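Local coordinates for protein profilin-2 (Acanthamoeba castellanii, PDB 1F2K) that binds monomeric actin and so shapes the cytoskeleton, hindering polymerization at high concentration and promoting it at low, and also binds PIP2, at residues A43-A46 and N47-D51; V99-E102 and K103-P106. All blocks are in the same frame, centred on the assembly; numbering follows the deposited sequence.

Contact 1: A43-A46 and N47-D51; sequences AALA and NAFKD
Leu45 and Phe49 meet one turn apart on the helix of residues 39-50. Between the side chains the contact is apolar: Leu45 CG lies 3.7 Å from Phe49 CE2, and Leu45 CD1 follows at 3.9 Å from the same carbon. The two side chains cross obliquely. The leucine CG is anti to its own backbone N (chi1 -178°), while the ring of Phe49 is swung back beside its backbone N (chi1 -71°). These two settings bring the branch and the ring together. The carbonyl oxygen of Leu45 also lies close to the ring, at CD2. The CA of Ala46 sits in the ring plane at the edge of Phe49. Both large side chains then reach the sheet: Leu45 and Phe49 touch Thr88 and Val77, and Phe49 also reaches Ile95.

Backbone hydrogen bonds form the second group. Asn47 N donates to Ala43 O at 2.7 Å, and Ala48 N donates to Ala44 O at 2.9 Å. Both are regular alpha-helical bonds. The next step is slacker. Phe49 N makes only weak bonds, to Leu45 O at 3.5 Å and to Ala46 O at 3.4 Å. Beyond it, Asn47 O accepts from both Lys50 N and Asp51 N.

A water supplies the third kind of link. The water oxygen lies 2.9 Å from Ala44 O, to which it donates, and 3.2 Å from Asn47 ND2, from which it accepts. Asp51 looks forward instead, its OD2 bonding to the hydroxyl of Thr53.

The chemistry is that of an amphipathic helix. Its inner face is held to the sheet by apolar contact. On its outer face a water can share Ala44 O with the backbone bond and steady the asparagine amide.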
# COMPACT_ATOMS: atom_id res chain seq x y z
N ALA A 43 -9.26 -6.59 0.52
CA ALA A 43 -9.30 -7.95 -0.03
C ALA A 43 -9.06 -7.91 -1.52
O ALA A 43 -8.27 -8.70 -2.04
CB ALA A 43 -10.67 -8.57 0.25
N ALA A 44 -9.73 -6.99 -2.20
CA ALA A 44 -9.58 -6.86 -3.64
C ALA A 44 -8.12 -6.69 -3.94
O ALA A 44 -7.55 -7.37 -4.81
CB ALA A 44 -10.37 -5.68 -4.17
N LEU A 45 -7.49 -5.78 -3.21
CA LEU A 45 -6.06 -5.54 -3.41
C LEU A 45 -5.34 -6.85 -3.17
O LEU A 45 -4.51 -7.30 -3.96
CB LEU A 45 -5.58 -4.47 -2.43
CG LEU A 45 -4.11 -4.11 -2.59
CD1 LEU A 45 -3.79 -3.64 -4.03
CD2 LEU A 45 -3.80 -3.05 -1.57
N ALA A 46 -5.65 -7.48 -2.06
CA ALA A 46 -4.98 -8.72 -1.77
C ALA A 46 -5.12 -9.66 -2.96
O ALA A 46 -4.13 -10.30 -3.35
CB ALA A 46 -5.58 -9.36 -0.48
N ASN A 47 -6.32 -9.75 -3.55
CA ASN A 47 -6.50 -10.66 -4.69
C ASN A 47 -5.66 -10.30 -5.91
O ASN A 47 -5.15 -11.21 -6.61
CB ASN A 47 -7.96 -10.76 -5.14
CG ASN A 47 -8.12 -11.75 -6.33
OD1 ASN A 47 -8.06 -12.97 -6.15
ND2 ASN A 47 -8.30 -11.22 -7.55
N ALA A 48 -5.53 -8.99 -6.16
CA ALA A 48 -4.72 -8.43 -7.26
C ALA A 48 -3.34 -8.99 -7.38
O ALA A 48 -2.84 -9.17 -8.48
CB ALA A 48 -4.64 -6.92 -7.14
N PHE A 49 -2.71 -9.24 -6.23
CA PHE A 49 -1.36 -9.78 -6.20
C PHE A 49 -1.36 -11.18 -6.81
O PHE A 49 -0.38 -11.61 -7.41
CB PHE A 49 -0.84 -9.82 -4.74
CG PHE A 49 -0.53 -8.46 -4.18
CD1 PHE A 49 0.62 -7.79 -4.59
CD2 PHE A 49 -1.46 -7.79 -3.40
CE1 PHE A 49 0.83 -6.46 -4.24
CE2 PHE A 49 -1.24 -6.41 -3.04
CZ PHE A 49 -0.11 -5.77 -3.46
N LYS A 50 -2.48 -11.88 -6.63
CA LYS A 50 -2.65 -13.23 -7.16
C LYS A 50 -3.10 -13.15 -8.61
O LYS A 50 -2.52 -13.81 -9.48
CB LYS A 50 -3.70 -14.00 -6.34
CG LYS A 50 -3.27 -14.43 -4.93
CD LYS A 50 -2.87 -15.92 -4.81
CE LYS A 50 -1.51 -16.25 -5.48
NZ LYS A 50 -1.64 -16.74 -6.91
N ASP A 51 -4.14 -12.34 -8.87
CA ASP A 51 -4.69 -12.14 -10.21
C ASP A 51 -4.99 -10.67 -10.51
O ASP A 51 -6.02 -10.12 -10.10
CB ASP A 51 -5.97 -12.94 -10.37
CG ASP A 51 -6.55 -12.87 -11.78
OD1 ASP A 51 -7.68 -13.36 -11.97
OD2 ASP A 51 -5.87 -12.34 -12.71
O HOH W 1 -8.30 -8.07 -7.51

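Contact 2: V99-E102 and K103-P106; sequences VYNE and KIQP
Tyr100 and Pro106 cross at about a right angle, the proline ring standing by one face of the tyrosine. Pro106 CA lies over that face, 4.2 Å from the ring centroid and 19° off the ring normal, which makes a CH-pi contact. It is displaced toward the rim. Pro106 CG extends the contact along the ring, 3.6 Å from Tyr100 CE1, and it approaches the phenol oxygen as well. The tyrosine ring is set between its own backbone N and carbonyl carbon (chi1 56°), and this places it alongside the returning chain. On the strand, Tyr100 also packs against Ile87.

Ile104 meets the root of the same tyrosine. Its CG2 is 3.7 Å from Tyr100 CB, so its closest approach is to the stem of the tyrosine. The longer branch also passes near Tyr100 CB, and Ile104 CD1 comes to 3.5 Å from Asn101 OD1. The Asn101 and Ile104 side chains are roughly perpendicular. Thr17 adds a further neighbour to both.

Asn101 and Lys103 lie obliquely across one another. The lysine chain bends at its second torsion (chi2 85°), which brings its aliphatic part beside the amide, with Asn101 ND2 3.8 Å from Lys103 CD. Lys103 NZ remains 6.2 Å from Glu102 OE1, so the opposite charges are not in contact.

One hydrogen bond closes the backbone: Ile104 N donates to Asn101 O at 2.8 Å, with the donor above the carbonyl plane. This is a type I beta turn from Asn101 to Ile104. It reverses the chain after strand 94-100, and Gln105 then takes the N-cap position of the C-terminal helix 106-121 of the profilin fold.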
# COMPACT_ATOMS: atom_id res chain seq x y z
N VAL A 99 0.30 6.02 0.58
CA VAL A 99 -0.16 7.01 -0.38
C VAL A 99 0.71 8.25 -0.26
O VAL A 99 1.21 8.58 0.81
CB VAL A 99 -1.69 7.41 -0.17
CG1 VAL A 99 -2.52 6.18 0.23
CG2 VAL A 99 -1.83 8.49 0.84
N TYR A 100 0.89 8.94 -1.37
CA TYR A 100 1.71 10.13 -1.37
C TYR A 100 0.92 11.14 -2.15
O TYR A 100 0.06 10.79 -2.94
CB TYR A 100 3.05 9.83 -2.04
CG TYR A 100 2.91 9.28 -3.44
CD1 TYR A 100 2.67 10.13 -4.52
CD2 TYR A 100 3.00 7.91 -3.69
CE1 TYR A 100 2.54 9.64 -5.82
CE2 TYR A 100 2.86 7.40 -4.99
CZ TYR A 100 2.63 8.28 -6.05
OH TYR A 100 2.50 7.79 -7.33
N ASN A 101 1.21 12.41 -1.91
CA ASN A 101 0.47 13.47 -2.57
C ASN A 101 1.36 14.22 -3.52
O ASN A 101 2.54 13.90 -3.68
CB ASN A 101 -0.05 14.45 -1.52
CG ASN A 101 1.09 15.08 -0.71
OD1 ASN A 101 2.26 14.79 -0.95
ND2 ASN A 101 0.75 15.94 0.24
N GLU A 102 0.77 15.24 -4.12
CA GLU A 102 1.46 16.09 -5.06
C GLU A 102 2.92 16.34 -4.69
O GLU A 102 3.83 16.07 -5.50
CB GLU A 102 0.74 17.44 -5.11
CG GLU A 102 -0.57 17.40 -5.87
CD GLU A 102 -0.57 18.44 -7.00
OE1 GLU A 102 0.20 19.43 -6.86
OE2 GLU A 102 -1.34 18.26 -7.99
N LYS A 103 3.12 16.84 -3.47
CA LYS A 103 4.43 17.19 -2.91
C LYS A 103 5.48 16.08 -2.85
O LYS A 103 6.64 16.35 -2.57
CB LYS A 103 4.27 17.76 -1.48
CG LYS A 103 3.63 19.15 -1.38
CD LYS A 103 2.10 19.08 -1.35
CE LYS A 103 1.52 20.33 -0.67
NZ LYS A 103 0.02 20.42 -0.73
N ILE A 104 5.08 14.84 -3.12
CA ILE A 104 6.01 13.72 -3.07
C ILE A 104 6.37 13.03 -4.38
O ILE A 104 5.53 12.82 -5.25
CB ILE A 104 5.52 12.65 -2.04
CG1 ILE A 104 5.58 13.25 -0.63
CG2 ILE A 104 6.40 11.38 -2.12
CD1 ILE A 104 4.63 12.60 0.42
N GLN A 105 7.65 12.70 -4.49
CA GLN A 105 8.23 12.02 -5.64
C GLN A 105 7.76 10.58 -5.62
O GLN A 105 8.12 9.85 -4.70
CB GLN A 105 9.74 11.98 -5.47
CG GLN A 105 10.48 13.19 -5.91
CD GLN A 105 10.98 13.05 -7.32
OE1 GLN A 105 10.17 12.90 -8.27
NE2 GLN A 105 12.32 13.08 -7.48
N PRO A 106 6.98 10.15 -6.62
CA PRO A 106 6.51 8.76 -6.62
C PRO A 106 7.55 7.73 -6.23
O PRO A 106 7.32 6.94 -5.33
CB PRO A 106 5.99 8.58 -8.03
CG PRO A 106 5.21 9.92 -8.21
CD PRO A 106 6.27 10.94 -7.64

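Contact 1 and contact 2 lie on opposite sides of the chain's centre. Their centres are about 23 Å apart, and their nearest atoms are about 9 Å apart, so they do not touch. They follow in series along the chain. Strand 94-100 connects them: Ile95 and Ile97, in its first half and middle, pack under the helix of contact 1, and its end leads into the turn of contact 2. Strand 84-90, next to it in the sheet, also meets both contacts, through Thr88 and Ile87. Neither contact lies at the actin-binding site, Lys115, but contact 2 leads into helix 106-121, which carries it. Lys103 of contact 2 is trimethylated in the natural protein but unmodified here.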